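Local structure of signal recognition particle 54 kDa protein (Aeropyrum pernix, 7EPK) at residues 49-54 / 72-77; 99-104 / 212-217; 127-132 / 180-185; 217-222 / 244-249. The protein is the SRP54 subunit of the signal recognition particle, combining an N-terminal helical bundle, a P-loop GTPase domain and a helical signal-peptide-binding domain. One frame throughout, in Å; residues are numbered along the deposited sequence.

Interaction 1. Residues 49-54 / 72-77; sequences RRIKER and KIVYEE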
loop_
_atom_site.group_PDB
_atom_site.type_symbol
_atom_site.label_atom_id
_atom_site.label_comp_id
_atom_site.label_asym_id
_atom_site.label_seq_id
_atom_site.Cartn_x
_atom_site.Cartn_y
_atom_site.Cartn_z
ATOM N N ARG A 49 4.773 -14.538 15.181
ATOM C CA ARG A 49 4.687 -15.940 14.688
ATOM C C ARG A 49 4.662 -15.922 13.160
ATOM O O ARG A 49 5.256 -16.829 12.572
ATOM C CB ARG A 49 3.486 -16.716 15.244
ATOM C CG ARG A 49 3.795 -18.174 15.570
ATOM C CD ARG A 49 4.887 -18.272 16.637
ATOM N NE ARG A 49 5.164 -19.590 17.212
ATOM C CZ ARG A 49 4.405 -20.241 18.101
ATOM N NH1 ARG A 49 3.262 -19.717 18.513
ATOM N NH2 ARG A 49 4.785 -21.425 18.568
ATOM N N ARG A 50 4.015 -14.932 12.543
ATOM C CA ARG A 50 4.016 -14.793 11.066
ATOM C C ARG A 50 5.474 -14.584 10.646
ATOM O O ARG A 50 5.957 -15.299 9.746
ATOM C CB ARG A 50 3.071 -13.678 10.599
ATOM C CG ARG A 50 1.771 -14.172 9.971
ATOM C CD ARG A 50 0.780 -14.774 10.961
ATOM N NE ARG A 50 0.987 -16.196 11.217
ATOM C CZ ARG A 50 0.382 -16.906 12.178
ATOM N NH1 ARG A 50 -0.486 -16.339 12.996
ATOM N NH2 ARG A 50 0.652 -18.192 12.321
ATOM N N ILE A 51 6.174 -13.695 11.340
ATOM C CA ILE A 51 7.618 -13.434 11.095
ATOM C C ILE A 51 8.454 -14.706 11.312
ATOM O O ILE A 51 9.237 -15.023 10.401
ATOM C CB ILE A 51 8.114 -12.247 11.925
ATOM C CG1 ILE A 51 7.465 -10.947 11.428
ATOM C CG2 ILE A 51 9.631 -12.204 11.851
ATOM C CD1 ILE A 51 7.663 -9.723 12.312
ATOM N N LYS A 52 8.315 -15.425 12.430
ATOM C CA LYS A 52 9.087 -16.677 12.664
ATOM C C LYS A 52 8.878 -17.657 11.502
ATOM O O LYS A 52 9.880 -18.124 10.939
ATOM C CB LYS A 52 8.666 -17.397 13.945
ATOM C CG LYS A 52 9.792 -18.108 14.679
ATOM C CD LYS A 52 10.245 -17.261 15.844
ATOM C CE LYS A 52 11.209 -17.935 16.785
ATOM N NZ LYS A 52 11.250 -17.213 18.081
ATOM N N GLU A 53 7.627 -17.992 11.179
ATOM C CA GLU A 53 7.291 -18.973 10.107
ATOM C C GLU A 53 8.067 -18.609 8.833
ATOM O O GLU A 53 8.691 -19.506 8.236
ATOM C CB GLU A 53 5.787 -19.016 9.819
ATOM C CG GLU A 53 4.994 -19.828 10.829
ATOM C CD GLU A 53 3.538 -19.415 10.981
ATOM O OE1 GLU A 53 3.037 -18.710 10.074
ATOM O OE2 GLU A 53 2.914 -19.778 12.017
ATOM N N ARG A 54 8.042 -17.343 8.420
ATOM C CA ARG A 54 8.697 -16.933 7.152
ATOM C C ARG A 54 10.217 -17.115 7.315
ATOM O O ARG A 54 10.829 -17.719 6.410
ATOM C CB ARG A 54 8.218 -15.534 6.747
ATOM C CG ARG A 54 6.741 -15.509 6.377
ATOM C CD ARG A 54 6.314 -14.230 5.696
ATOM N NE ARG A 54 7.094 -13.995 4.493
ATOM C CZ ARG A 54 7.222 -12.819 3.902
ATOM N NH1 ARG A 54 6.600 -11.759 4.385
ATOM N NH2 ARG A 54 7.978 -12.703 2.834
ATOM N N LYS A 72 12.811 -6.934 5.638
ATOM C CA LYS A 72 11.871 -7.100 4.503
ATOM C C LYS A 72 10.712 -7.998 4.947
ATOM O O LYS A 72 9.603 -7.825 4.421
ATOM C CB LYS A 72 12.631 -7.666 3.301
ATOM C CG LYS A 72 11.795 -8.253 2.172
ATOM C CD LYS A 72 11.282 -7.238 1.193
ATOM C CE LYS A 72 11.130 -7.840 -0.181
ATOM N NZ LYS A 72 10.611 -9.228 -0.091
ATOM N N ILE A 73 10.963 -8.931 5.858
ATOM C CA ILE A 73 9.933 -9.852 6.412
ATOM C C ILE A 73 9.160 -9.137 7.528
ATOM O O ILE A 73 7.939 -9.377 7.644
ATOM C CB ILE A 73 10.566 -11.160 6.918
ATOM C CG1 ILE A 73 10.928 -12.091 5.756
ATOM C CG2 ILE A 73 9.641 -11.833 7.918
ATOM C CD1 ILE A 73 11.525 -13.432 6.182
ATOM N N VAL A 74 9.829 -8.307 8.332
ATOM C CA VAL A 74 9.176 -7.600 9.475
ATOM C C VAL A 74 8.175 -6.593 8.882
ATOM O O VAL A 74 6.975 -6.712 9.167
ATOM C CB VAL A 74 10.228 -6.983 10.420
ATOM C CG1 VAL A 74 9.657 -5.956 11.382
ATOM C CG2 VAL A 74 10.940 -8.080 11.206
ATOM N N TYR A 75 8.651 -5.702 8.011
ATOM C CA TYR A 75 7.832 -4.785 7.182
ATOM C C TYR A 75 6.626 -5.564 6.633
ATOM O O TYR A 75 5.489 -5.301 7.044
ATOM C CB TYR A 75 8.695 -4.149 6.084
ATOM C CG TYR A 75 7.934 -3.449 4.982
ATOM C CD1 TYR A 75 7.288 -2.242 5.200
ATOM C CD2 TYR A 75 7.861 -3.988 3.706
ATOM C CE1 TYR A 75 6.588 -1.595 4.187
ATOM C CE2 TYR A 75 7.170 -3.353 2.685
ATOM C CZ TYR A 75 6.524 -2.151 2.921
ATOM O OH TYR A 75 5.842 -1.535 1.908
ATOM N N GLU A 76 6.842 -6.509 5.729
ATOM C CA GLU A 76 5.717 -7.084 4.954
ATOM C C GLU A 76 4.629 -7.560 5.932
ATOM O O GLU A 76 3.421 -7.393 5.641
ATOM C CB GLU A 76 6.229 -8.187 4.030
ATOM C CG GLU A 76 6.874 -7.654 2.758
ATOM C CD GLU A 76 7.433 -8.705 1.800
ATOM O OE1 GLU A 76 8.198 -8.311 0.878
ATOM O OE2 GLU A 76 7.111 -9.911 1.972
ATOM N N GLU A 77 5.030 -8.122 7.067
ATOM C CA GLU A 77 4.091 -8.778 8.007
ATOM C C GLU A 77 3.435 -7.728 8.914
ATOM O O GLU A 77 2.316 -8.001 9.380
ATOM C CB GLU A 77 4.824 -9.836 8.835
ATOM C CG GLU A 77 4.956 -11.171 8.132
ATOM C CD GLU A 77 3.709 -11.674 7.433
ATOM O OE1 GLU A 77 2.638 -11.809 8.106
ATOM O OE2 GLU A 77 3.815 -11.937 6.213
#

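Interaction 2. Residues 99-104 / 212-217; sequences VLLVGV and EVALVI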
loop_
_atom_site.group_PDB
_atom_site.type_symbol
_atom_site.label_atom_id
_atom_site.label_comp_id
_atom_site.label_asym_id
_atom_site.label_seq_id
_atom_site.Cartn_x
_atom_site.Cartn_y
_atom_site.Cartn_z
ATOM N N VAL A 99 -22.377 8.982 3.160
ATOM C CA VAL A 99 -21.495 8.580 4.292
ATOM C C VAL A 99 -22.144 8.946 5.624
ATOM O O VAL A 99 -22.185 10.147 5.937
ATOM C CB VAL A 99 -20.133 9.279 4.197
ATOM C CG1 VAL A 99 -19.210 8.794 5.287
ATOM C CG2 VAL A 99 -19.501 9.090 2.833
ATOM N N LEU A 100 -22.580 7.960 6.410
ATOM C CA LEU A 100 -23.052 8.204 7.796
ATOM C C LEU A 100 -21.884 8.076 8.770
ATOM O O LEU A 100 -21.417 6.956 9.001
ATOM C CB LEU A 100 -24.168 7.218 8.142
ATOM C CG LEU A 100 -24.725 7.327 9.566
ATOM C CD1 LEU A 100 -25.311 8.701 9.819
ATOM C CD2 LEU A 100 -25.764 6.243 9.840
ATOM N N LEU A 101 -21.491 9.178 9.395
ATOM C CA LEU A 101 -20.559 9.178 10.557
ATOM C C LEU A 101 -21.248 8.602 11.817
ATOM O O LEU A 101 -22.445 8.831 12.043
ATOM C CB LEU A 101 -20.071 10.617 10.758
ATOM C CG LEU A 101 -18.850 11.008 9.930
ATOM C CD1 LEU A 101 -18.819 10.286 8.591
ATOM C CD2 LEU A 101 -18.771 12.506 9.735
ATOM N N VAL A 102 -20.536 7.813 12.605
ATOM C CA VAL A 102 -21.035 7.294 13.908
ATOM C C VAL A 102 -19.828 7.277 14.842
ATOM O O VAL A 102 -18.705 7.402 14.340
ATOM C CB VAL A 102 -21.732 5.917 13.797
ATOM C CG1 VAL A 102 -22.945 5.964 12.877
ATOM C CG2 VAL A 102 -20.800 4.799 13.363
ATOM N N GLY A 103 -20.071 7.200 16.152
ATOM C CA GLY A 103 -19.049 7.434 17.191
ATOM C C GLY A 103 -19.617 8.209 18.366
ATOM O O GLY A 103 -20.708 8.760 18.224
ATOM N N VAL A 104 -18.878 8.221 19.479
ATOM C CA VAL A 104 -19.210 8.927 20.752
ATOM C C VAL A 104 -18.616 10.333 20.724
ATOM O O VAL A 104 -17.496 10.528 20.176
ATOM C CB VAL A 104 -18.704 8.183 22.004
ATOM C CG1 VAL A 104 -19.267 6.778 22.093
ATOM C CG2 VAL A 104 -17.183 8.166 22.082
ATOM N N GLU A 212 -21.799 3.997 3.088
ATOM C CA GLU A 212 -20.592 3.795 3.926
ATOM C C GLU A 212 -20.917 4.357 5.314
ATOM O O GLU A 212 -21.063 5.579 5.422
ATOM C CB GLU A 212 -19.381 4.488 3.275
ATOM C CG GLU A 212 -18.066 4.494 4.073
ATOM C CD GLU A 212 -16.894 5.318 3.479
ATOM O OE1 GLU A 212 -16.942 5.646 2.264
ATOM O OE2 GLU A 212 -15.917 5.676 4.226
ATOM N N VAL A 213 -21.060 3.504 6.333
ATOM C CA VAL A 213 -21.110 3.956 7.750
ATOM C C VAL A 213 -19.672 3.994 8.270
ATOM O O VAL A 213 -19.011 2.957 8.287
ATOM C CB VAL A 213 -22.022 3.054 8.600
ATOM C CG1 VAL A 213 -21.929 3.420 10.064
ATOM C CG2 VAL A 213 -23.473 3.088 8.138
ATOM N N ALA A 214 -19.169 5.163 8.629
ATOM C CA ALA A 214 -17.794 5.326 9.142
ATOM C C ALA A 214 -17.869 5.467 10.656
ATOM O O ALA A 214 -18.581 6.337 11.105
ATOM C CB ALA A 214 -17.126 6.525 8.528
ATOM N N LEU A 215 -17.180 4.598 11.385
ATOM C CA LEU A 215 -16.955 4.740 12.838
ATOM C C LEU A 215 -15.782 5.688 13.051
ATOM O O LEU A 215 -14.701 5.386 12.580
ATOM C CB LEU A 215 -16.647 3.378 13.453
ATOM C CG LEU A 215 -16.347 3.435 14.941
ATOM C CD1 LEU A 215 -17.519 4.019 15.724
ATOM C CD2 LEU A 215 -16.007 2.049 15.456
ATOM N N VAL A 216 -16.004 6.807 13.720
ATOM C CA VAL A 216 -14.917 7.771 14.020
ATOM C C VAL A 216 -14.483 7.528 15.462
ATOM O O VAL A 216 -15.344 7.569 16.357
ATOM C CB VAL A 216 -15.370 9.213 13.760
ATOM C CG1 VAL A 216 -14.359 10.206 14.278
ATOM C CG2 VAL A 216 -15.634 9.441 12.282
ATOM N N ILE A 217 -13.204 7.195 15.647
ATOM C CA ILE A 217 -12.600 6.806 16.956
ATOM C C ILE A 217 -11.332 7.624 17.139
ATOM O O ILE A 217 -10.666 7.960 16.111
ATOM C CB ILE A 217 -12.308 5.298 17.060
ATOM C CG1 ILE A 217 -11.350 4.810 15.971
ATOM C CG2 ILE A 217 -13.601 4.500 17.061
ATOM C CD1 ILE A 217 -11.084 3.309 15.986
#

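Interaction 3. Residues 127-132 / 180-185; sequences VGLVSS and IVIVDT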
loop_
_atom_site.group_PDB
_atom_site.type_symbol
_atom_site.label_atom_id
_atom_site.label_comp_id
_atom_site.label_asym_id
_atom_site.label_seq_id
_atom_site.Cartn_x
_atom_site.Cartn_y
_atom_site.Cartn_z
ATOM N N VAL A 127 -19.293 18.252 -2.801
ATOM C CA VAL A 127 -19.524 17.707 -1.431
ATOM C C VAL A 127 -20.553 18.565 -0.691
ATOM O O VAL A 127 -20.349 19.802 -0.637
ATOM C CB VAL A 127 -18.201 17.666 -0.646
ATOM C CG1 VAL A 127 -18.383 17.183 0.788
ATOM C CG2 VAL A 127 -17.178 16.818 -1.367
ATOM N N GLY A 128 -21.565 17.924 -0.090
ATOM C CA GLY A 128 -22.426 18.517 0.960
ATOM C C GLY A 128 -22.218 17.839 2.309
ATOM O O GLY A 128 -21.939 16.623 2.298
ATOM N N LEU A 129 -22.273 18.607 3.413
ATOM C CA LEU A 129 -22.375 18.128 4.828
ATOM C C LEU A 129 -23.823 18.295 5.326
ATOM O O LEU A 129 -24.570 19.119 4.778
ATOM C CB LEU A 129 -21.393 18.900 5.718
ATOM C CG LEU A 129 -19.916 18.495 5.592
ATOM C CD1 LEU A 129 -18.977 19.582 6.083
ATOM C CD2 LEU A 129 -19.622 17.225 6.360
ATOM N N VAL A 130 -24.229 17.516 6.319
ATOM C CA VAL A 130 -25.590 17.542 6.928
ATOM C C VAL A 130 -25.429 17.508 8.447
ATOM O O VAL A 130 -24.856 16.505 8.955
ATOM C CB VAL A 130 -26.414 16.338 6.455
ATOM C CG1 VAL A 130 -27.701 16.175 7.242
ATOM C CG2 VAL A 130 -26.694 16.388 4.965
ATOM N N SER A 131 -25.922 18.527 9.159
ATOM C CA SER A 131 -25.971 18.542 10.650
ATOM C C SER A 131 -27.257 17.843 11.120
ATOM O O SER A 131 -28.345 18.442 11.024
ATOM C CB SER A 131 -25.839 19.941 11.231
ATOM O OG SER A 131 -25.728 19.900 12.655
ATOM N N SER A 132 -27.138 16.598 11.582
ATOM C CA SER A 132 -28.245 15.822 12.196
ATOM C C SER A 132 -28.180 15.974 13.718
ATOM O O SER A 132 -29.228 15.741 14.362
ATOM C CB SER A 132 -28.191 14.369 11.804
ATOM O OG SER A 132 -27.382 13.631 12.723
ATOM N N ILE A 180 -21.196 13.519 -3.253
ATOM C CA ILE A 180 -20.929 12.915 -1.917
ATOM C C ILE A 180 -21.677 13.722 -0.852
ATOM O O ILE A 180 -21.536 14.944 -0.845
ATOM C CB ILE A 180 -19.415 12.902 -1.624
ATOM C CG1 ILE A 180 -18.641 12.096 -2.664
ATOM C CG2 ILE A 180 -19.127 12.418 -0.203
ATOM C CD1 ILE A 180 -17.133 12.110 -2.445
ATOM N N VAL A 181 -22.353 13.045 0.076
ATOM C CA VAL A 181 -23.037 13.641 1.263
ATOM C C VAL A 181 -22.499 12.957 2.515
ATOM O O VAL A 181 -22.623 11.736 2.618
ATOM C CB VAL A 181 -24.561 13.451 1.184
ATOM C CG1 VAL A 181 -25.243 13.941 2.446
ATOM C CG2 VAL A 181 -25.140 14.134 -0.038
ATOM N N ILE A 182 -21.948 13.734 3.437
ATOM C CA ILE A 182 -21.447 13.266 4.754
ATOM C C ILE A 182 -22.488 13.673 5.795
ATOM O O ILE A 182 -22.714 14.896 5.978
ATOM C CB ILE A 182 -20.074 13.870 5.078
ATOM C CG1 ILE A 182 -19.025 13.557 4.008
ATOM C CG2 ILE A 182 -19.625 13.418 6.453
ATOM C CD1 ILE A 182 -17.736 14.356 4.165
ATOM N N VAL A 183 -23.074 12.699 6.471
ATOM C CA VAL A 183 -24.097 12.966 7.506
ATOM C C VAL A 183 -23.454 12.951 8.893
ATOM O O VAL A 183 -23.268 11.848 9.416
ATOM C CB VAL A 183 -25.226 11.941 7.368
ATOM C CG1 VAL A 183 -26.218 12.057 8.510
ATOM C CG2 VAL A 183 -25.911 12.097 6.015
ATOM N N ASP A 184 -23.175 14.124 9.477
ATOM C CA ASP A 184 -22.661 14.248 10.872
ATOM C C ASP A 184 -23.784 13.859 11.847
ATOM O O ASP A 184 -24.959 14.094 11.533
ATOM C CB ASP A 184 -22.106 15.652 11.164
ATOM C CG ASP A 184 -21.437 15.807 12.531
ATOM O OD1 ASP A 184 -21.215 14.791 13.188
ATOM O OD2 ASP A 184 -21.149 16.944 12.943
ATOM N N THR A 185 -23.428 13.270 12.987
ATOM C CA THR A 185 -24.372 12.702 13.985
ATOM C C THR A 185 -23.975 13.156 15.394
ATOM O O THR A 185 -22.788 13.548 15.613
ATOM C CB THR A 185 -24.436 11.157 13.946
ATOM O OG1 THR A 185 -23.142 10.568 14.138
ATOM C CG2 THR A 185 -25.002 10.623 12.647
#

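Interaction 4. Residues 217-222 / 244-249; sequences IDASIG and TKMDGT. With GDP (guanosine-5'-diphosphate), chain B.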
loop_
_atom_site.group_PDB
_atom_site.type_symbol
_atom_site.label_atom_id
_atom_site.label_comp_id
_atom_site.label_asym_id
_atom_site.label_seq_id
_atom_site.Cartn_x
_atom_site.Cartn_y
_atom_site.Cartn_z
ATOM N N ILE A 217 -13.204 7.195 15.647
ATOM C CA ILE A 217 -12.600 6.806 16.956
ATOM C C ILE A 217 -11.332 7.624 17.139
ATOM O O ILE A 217 -10.666 7.960 16.111
ATOM C CB ILE A 217 -12.308 5.298 17.060
ATOM C CG1 ILE A 217 -11.350 4.810 15.971
ATOM C CG2 ILE A 217 -13.601 4.500 17.061
ATOM C CD1 ILE A 217 -11.084 3.309 15.986
ATOM N N ASP A 218 -11.045 7.940 18.401
ATOM C CA ASP A 218 -9.789 8.612 18.812
ATOM C C ASP A 218 -8.717 7.524 19.043
ATOM O O ASP A 218 -9.073 6.368 19.400
ATOM C CB ASP A 218 -10.103 9.600 19.951
ATOM C CG ASP A 218 -9.530 9.315 21.334
ATOM O OD1 ASP A 218 -9.995 8.354 22.000
ATOM O OD2 ASP A 218 -8.643 10.096 21.757
ATOM N N ALA A 219 -7.443 7.854 18.810
ATOM C CA ALA A 219 -6.273 7.013 19.171
ATOM C C ALA A 219 -6.023 7.072 20.686
ATOM O O ALA A 219 -4.925 7.517 21.077
ATOM C CB ALA A 219 -5.058 7.488 18.408
ATOM N N SER A 220 -7.001 6.694 21.518
ATOM C CA SER A 220 -6.874 6.729 23.002
ATOM C C SER A 220 -7.771 5.674 23.641
ATOM O O SER A 220 -8.091 5.841 24.820
ATOM C CB SER A 220 -7.173 8.102 23.576
ATOM O OG SER A 220 -6.386 9.108 22.947
ATOM N N ILE A 221 -8.139 4.625 22.904
ATOM C CA ILE A 221 -8.942 3.490 23.454
ATOM C C ILE A 221 -8.336 2.169 22.949
ATOM O O ILE A 221 -9.019 1.378 22.282
ATOM C CB ILE A 221 -10.459 3.678 23.188
ATOM C CG1 ILE A 221 -10.947 3.287 21.781
ATOM C CG2 ILE A 221 -10.879 5.102 23.558
ATOM C CD1 ILE A 221 -10.333 4.057 20.641
ATOM N N GLY A 222 -7.084 1.917 23.318
ATOM C CA GLY A 222 -6.369 0.690 22.935
ATOM C C GLY A 222 -7.205 -0.517 23.288
ATOM O O GLY A 222 -7.546 -1.293 22.374
ATOM N N THR A 244 -8.774 9.442 14.769
ATOM C CA THR A 244 -8.491 10.863 15.100
ATOM C C THR A 244 -7.444 10.970 16.219
ATOM O O THR A 244 -7.306 10.004 16.989
ATOM C CB THR A 244 -9.779 11.568 15.538
ATOM O OG1 THR A 244 -10.255 10.868 16.688
ATOM C CG2 THR A 244 -10.827 11.600 14.448
ATOM N N LYS A 245 -6.774 12.124 16.325
ATOM C CA LYS A 245 -5.831 12.473 17.422
ATOM C C LYS A 245 -4.588 11.569 17.334
ATOM O O LYS A 245 -4.233 10.898 18.337
ATOM C CB LYS A 245 -6.556 12.392 18.767
ATOM C CG LYS A 245 -7.744 13.334 18.903
ATOM C CD LYS A 245 -8.308 13.380 20.303
ATOM C CE LYS A 245 -9.093 14.643 20.588
ATOM N NZ LYS A 245 -10.357 14.659 19.821
ATOM N N MET A 246 -3.956 11.566 16.156
ATOM C CA MET A 246 -2.627 10.967 15.877
ATOM C C MET A 246 -1.605 12.106 15.807
ATOM O O MET A 246 -0.866 12.183 14.799
ATOM C CB MET A 246 -2.660 10.201 14.553
ATOM C CG MET A 246 -3.539 8.970 14.615
ATOM S SD MET A 246 -2.646 7.609 15.389
ATOM C CE MET A 246 -3.730 6.241 14.994
ATOM N N ASP A 247 -1.615 12.975 16.830
ATOM C CA ASP A 247 -0.668 14.109 17.033
ATOM C C ASP A 247 -0.232 14.183 18.501
ATOM O O ASP A 247 -0.978 13.687 19.383
ATOM C CB ASP A 247 -1.266 15.472 16.675
ATOM C CG ASP A 247 -2.386 15.378 15.668
ATOM O OD1 ASP A 247 -3.537 15.128 16.087
ATOM O OD2 ASP A 247 -2.080 15.514 14.477
ATOM N N GLY A 248 0.909 14.843 18.734
ATOM C CA GLY A 248 1.636 14.876 20.016
ATOM C C GLY A 248 1.934 13.472 20.511
ATOM O O GLY A 248 2.361 12.624 19.692
ATOM N N THR A 249 1.739 13.256 21.813
ATOM C CA THR A 249 1.609 11.928 22.477
ATOM C C THR A 249 0.633 11.045 21.680
ATOM O O THR A 249 -0.586 11.280 21.790
ATOM C CB THR A 249 1.179 12.098 23.945
ATOM O OG1 THR A 249 0.517 10.906 24.370
ATOM C CG2 THR A 249 0.259 13.279 24.189
HETATM P PB GDP B . -17.426 15.173 18.218
HETATM O O1B GDP B . -18.199 15.366 19.505
HETATM O O2B GDP B . -17.168 13.702 17.957
HETATM O O3B GDP B . -17.991 15.894 17.004
HETATM O O3A GDP B . -15.967 15.830 18.387
HETATM P PA GDP B . -15.522 17.286 17.812
HETATM O O1A GDP B . -16.466 18.286 18.466
HETATM O O2A GDP B . -15.240 17.259 16.328
HETATM O "O5'" GDP B . -14.069 17.556 18.429
HETATM C "C5'" GDP B . -13.751 17.272 19.804
HETATM C "C4'" GDP B . -12.313 17.708 20.030
HETATM O "O4'" GDP B . -11.448 16.857 19.266
HETATM C "C3'" GDP B . -12.079 19.125 19.514
HETATM O "O3'" GDP B . -11.352 19.864 20.490
HETATM C "C2'" GDP B . -11.303 18.960 18.215
HETATM O "O2'" GDP B . -10.471 20.102 17.968
HETATM C "C1'" GDP B . -10.537 17.652 18.473
HETATM N N9 GDP B . -10.003 16.844 17.310
HETATM C C8 GDP B . -10.700 16.217 16.340
HETATM N N7 GDP B . -9.883 15.554 15.475
HETATM C C5 GDP B . -8.637 15.731 15.911
HETATM C C6 GDP B . -7.306 15.301 15.473
HETATM O O6 GDP B . -7.176 14.606 14.451
HETATM N N1 GDP B . -6.243 15.702 16.179
HETATM C C2 GDP B . -6.360 16.477 17.278
HETATM N N2 GDP B . -5.236 16.832 17.948
HETATM N N3 GDP B . -7.561 16.909 17.741
HETATM C C4 GDP B . -8.711 16.573 17.105
#

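Interaction 1. Residues 49-54 / 72-77
Arg54 meets Glu76 end-on, with both terminal nitrogens gripping the same carboxylate oxygen: NH2 lies 3.0 Å and NH1 3.1 Å from Glu76 OE2. That oxygen sits close to the guanidinium plane, and the two flat groups are only 19° apart. NH2 arrives on the syn side of OE2 and NH1 on the anti side, both from one face of the carboxylate. A bend at chi3 (58°) turns the otherwise extended Arg54 chain so that its edge faces the acidic pair. Arg54 and Glu77 approach each other from opposite directions, their flat groups nearly perpendicular, and Glu77 OE2 takes a weak bond of 3.3 Å from Arg54 NH1. Lys72 NZ completes the network on the far oxygen of Glu76, 2.8 Å from OE1, so both oxygens of Glu76 have a cationic partner. Glu58, outside both segments, forms a further salt bridge with Arg54 NH2. Nearby Arg50 is held at its polar end by Glu53 and Asn46, while its CB and CG lie beside Glu77.

Beneath the charges, Ile73 CG1 lies over the centre of one guanidinium face. Ile51 then carries the apolar layer: its CG2 is 4.0 Å from Ile73 CG2, and its CD1 3.8 Å from Val74 CG2. Glu77 CB packs against the base of the CD1-bearing branch, 3.9 Å from Ile51 CG1. Val74 also touches Phe26 and Leu30 of helix 19-36. The local axes are inclined at 138° and approach to 9.5 Å, as expected of roughly antiparallel neighbours in the SRP54-type N-terminal helical bundle.

Interaction 2. Residues 99-104 / 212-217
Val102 and Val213 cross at about a right angle on one side of two parallel strands, with Val102 CG2 3.7 Å from Val213 CG1. The first torsion of Val102 (-60°) puts CG2 between its own N and carbonyl carbon and brings it over the neighbouring strand. Leu215 joins this layer: its CD1 lies 4.1 Å from Val102 CG2 and 4.0 Å from Gly103 CA. Leu100 adds its CB against Val213 CG2, 4.2 Å apart.

Leu101 leads the opposite face. Its CD1 comes 4.1 Å from Ala214 CB, and its CG is 4.3 Å from Val216 CG2, so it bridges two residues of the partner strand, while Val99 CG1 lies 3.7 Å from Glu212 O. The register behind this is set by four backbone bonds, with Leu100 and Val102 each both giving and accepting; the straightest, Val216 N to Val102 O, measures 2.8 Å with 171° at the hydrogen. Gly103 has a combination of phi and psi that would press a side chain against the preceding carbonyl oxygen; beyond it the chain runs on to Val104, which touches GDP.

Strand 180-184 flanks 97-102 on its other edge, and strand 240-244 flanks 212-218. Phe232 of helix 225-235 covers Val102 and Leu215, whereas Lys109 and Ala113 of helix 109-122 cover Leu101. Glu212 turns its carboxylate to Ser240, Lys267 and Trp97.

Interaction 3. Residues 127-132 / 180-185
Backbone hydrogen bonding comes first: Gly128 and Val130 donate to Ile180 O and Ile182 O, and accept from Ile182 N and Asp184 N, in parallel pairing. Gly128 N to Ile180 O is 3.1 Å and fairly straight at 163°, while Val130 N to Ile182 O is weak, bent to 135°.

Polar side-chain bonding takes over where the strands end. Ser132 OG donates to Asp184 O over 2.7 Å, in the carbonyl plane and on a lone pair. Its first torsion (89°) swings OG toward the partner strand, so the hydroxyl reaches the same carbonyl that Ser132 N meets weakly at 3.3 Å. Asp184 OD1 lies beside the next amide, with a weak bond from Thr185 N, and OD2 bonds to Thr110 of the adjoining helix. Thr185 OG1 bonds to Lys109 and to the carbonyl of Leu101.

Apolar contacts fill both faces. Leu129 and Ile182 lie side by side and point the same way, Leu129 CD2 resting 3.6 Å from Ile182 CB. On the other face Val130 CG2 meets Val181 CG1 at 3.8 Å, beneath Leu173 of helix 162-175.

The contact thus shifts from aliphatic to polar along its length. Such a gradient is consistent with an aliphatic sheet centre that places Asp184 and Thr185 at the C-terminal ends of the strands, where the Asp184 side chain lies about 5 Å from both the magnesium ion and GDP.

Interaction 4. Residues 217-222 / 244-249
Lys245 runs between two flat groups, the carboxylate of Asp218 and the guanine of GDP. Its CD lies 3.6 Å from Asp218 OD2, and its CG sits over one face of the base, 3.8 Å from GDP N3. The other features of the base are read at its edge: Lys245 N donates to GDP O6 over 3.1 Å with 166° at the hydrogen, and Asp247 OD1 accepts from N1 (2.8 Å) and from N2 (3.0 Å). One carboxylate oxygen therefore takes two neighbouring donors, while Asp247 OD2 is held by Thr271. On Asp218, Ser220 OG approaches OD2 from above the carboxylate plane, 40° out of it.

This is the TKxD form of the G4 guanine-recognition motif of P-loop GTPase domains, here Thr244, Lys245, Met246 and Asp247. The lysine chain extends along the base until a bend at chi4 (70°) turns NZ to the ribose ring oxygen, GDP O4'; that hydrogen bond is modelled so short that its length is doubtful. Gly106 of the phosphate-binding loop adds a weak bond to NZ.

At the start of the motif, the parallel strands make their last bridge between Asp218 and Thr244. Thr244 N bonds to Ile217 O, and Ala219 N returns to Thr244 O, 2.8 Å away and nearly along its C=O axis. Thr244 OG1 is hydrogen-bonded to Ser107 O and also lies close to Ile217 O. Ala219, centre of an inverse gamma turn, directs its methyl against the tail of Met246, with CB 3.9 Å from SD.

In the fold
Interactions 2, 3 and 4 belong to one sheet, whereas interaction 1 lies in the separate helical bundle, its centre 33 Å from that of interaction 2 and 41 Å from that of interaction 3. Interaction 3 is nested in the chain loop that interaction 2 closes, and their adjacent strands touch: Val99 O is 2.8 Å from Val183 N, a probable hydrogen bond. Interaction 4 continues strand 212-218 and shares Ile217 with interaction 2; Val216 CG1 packs 3.8 Å from Thr244 CG2. Interactions 3 and 4, with centres 23 Å apart, do not touch. GDP lies at the C-terminal ends of these strands: interaction 4 holds the base, and Val104 of interaction 2 touches the nucleotide.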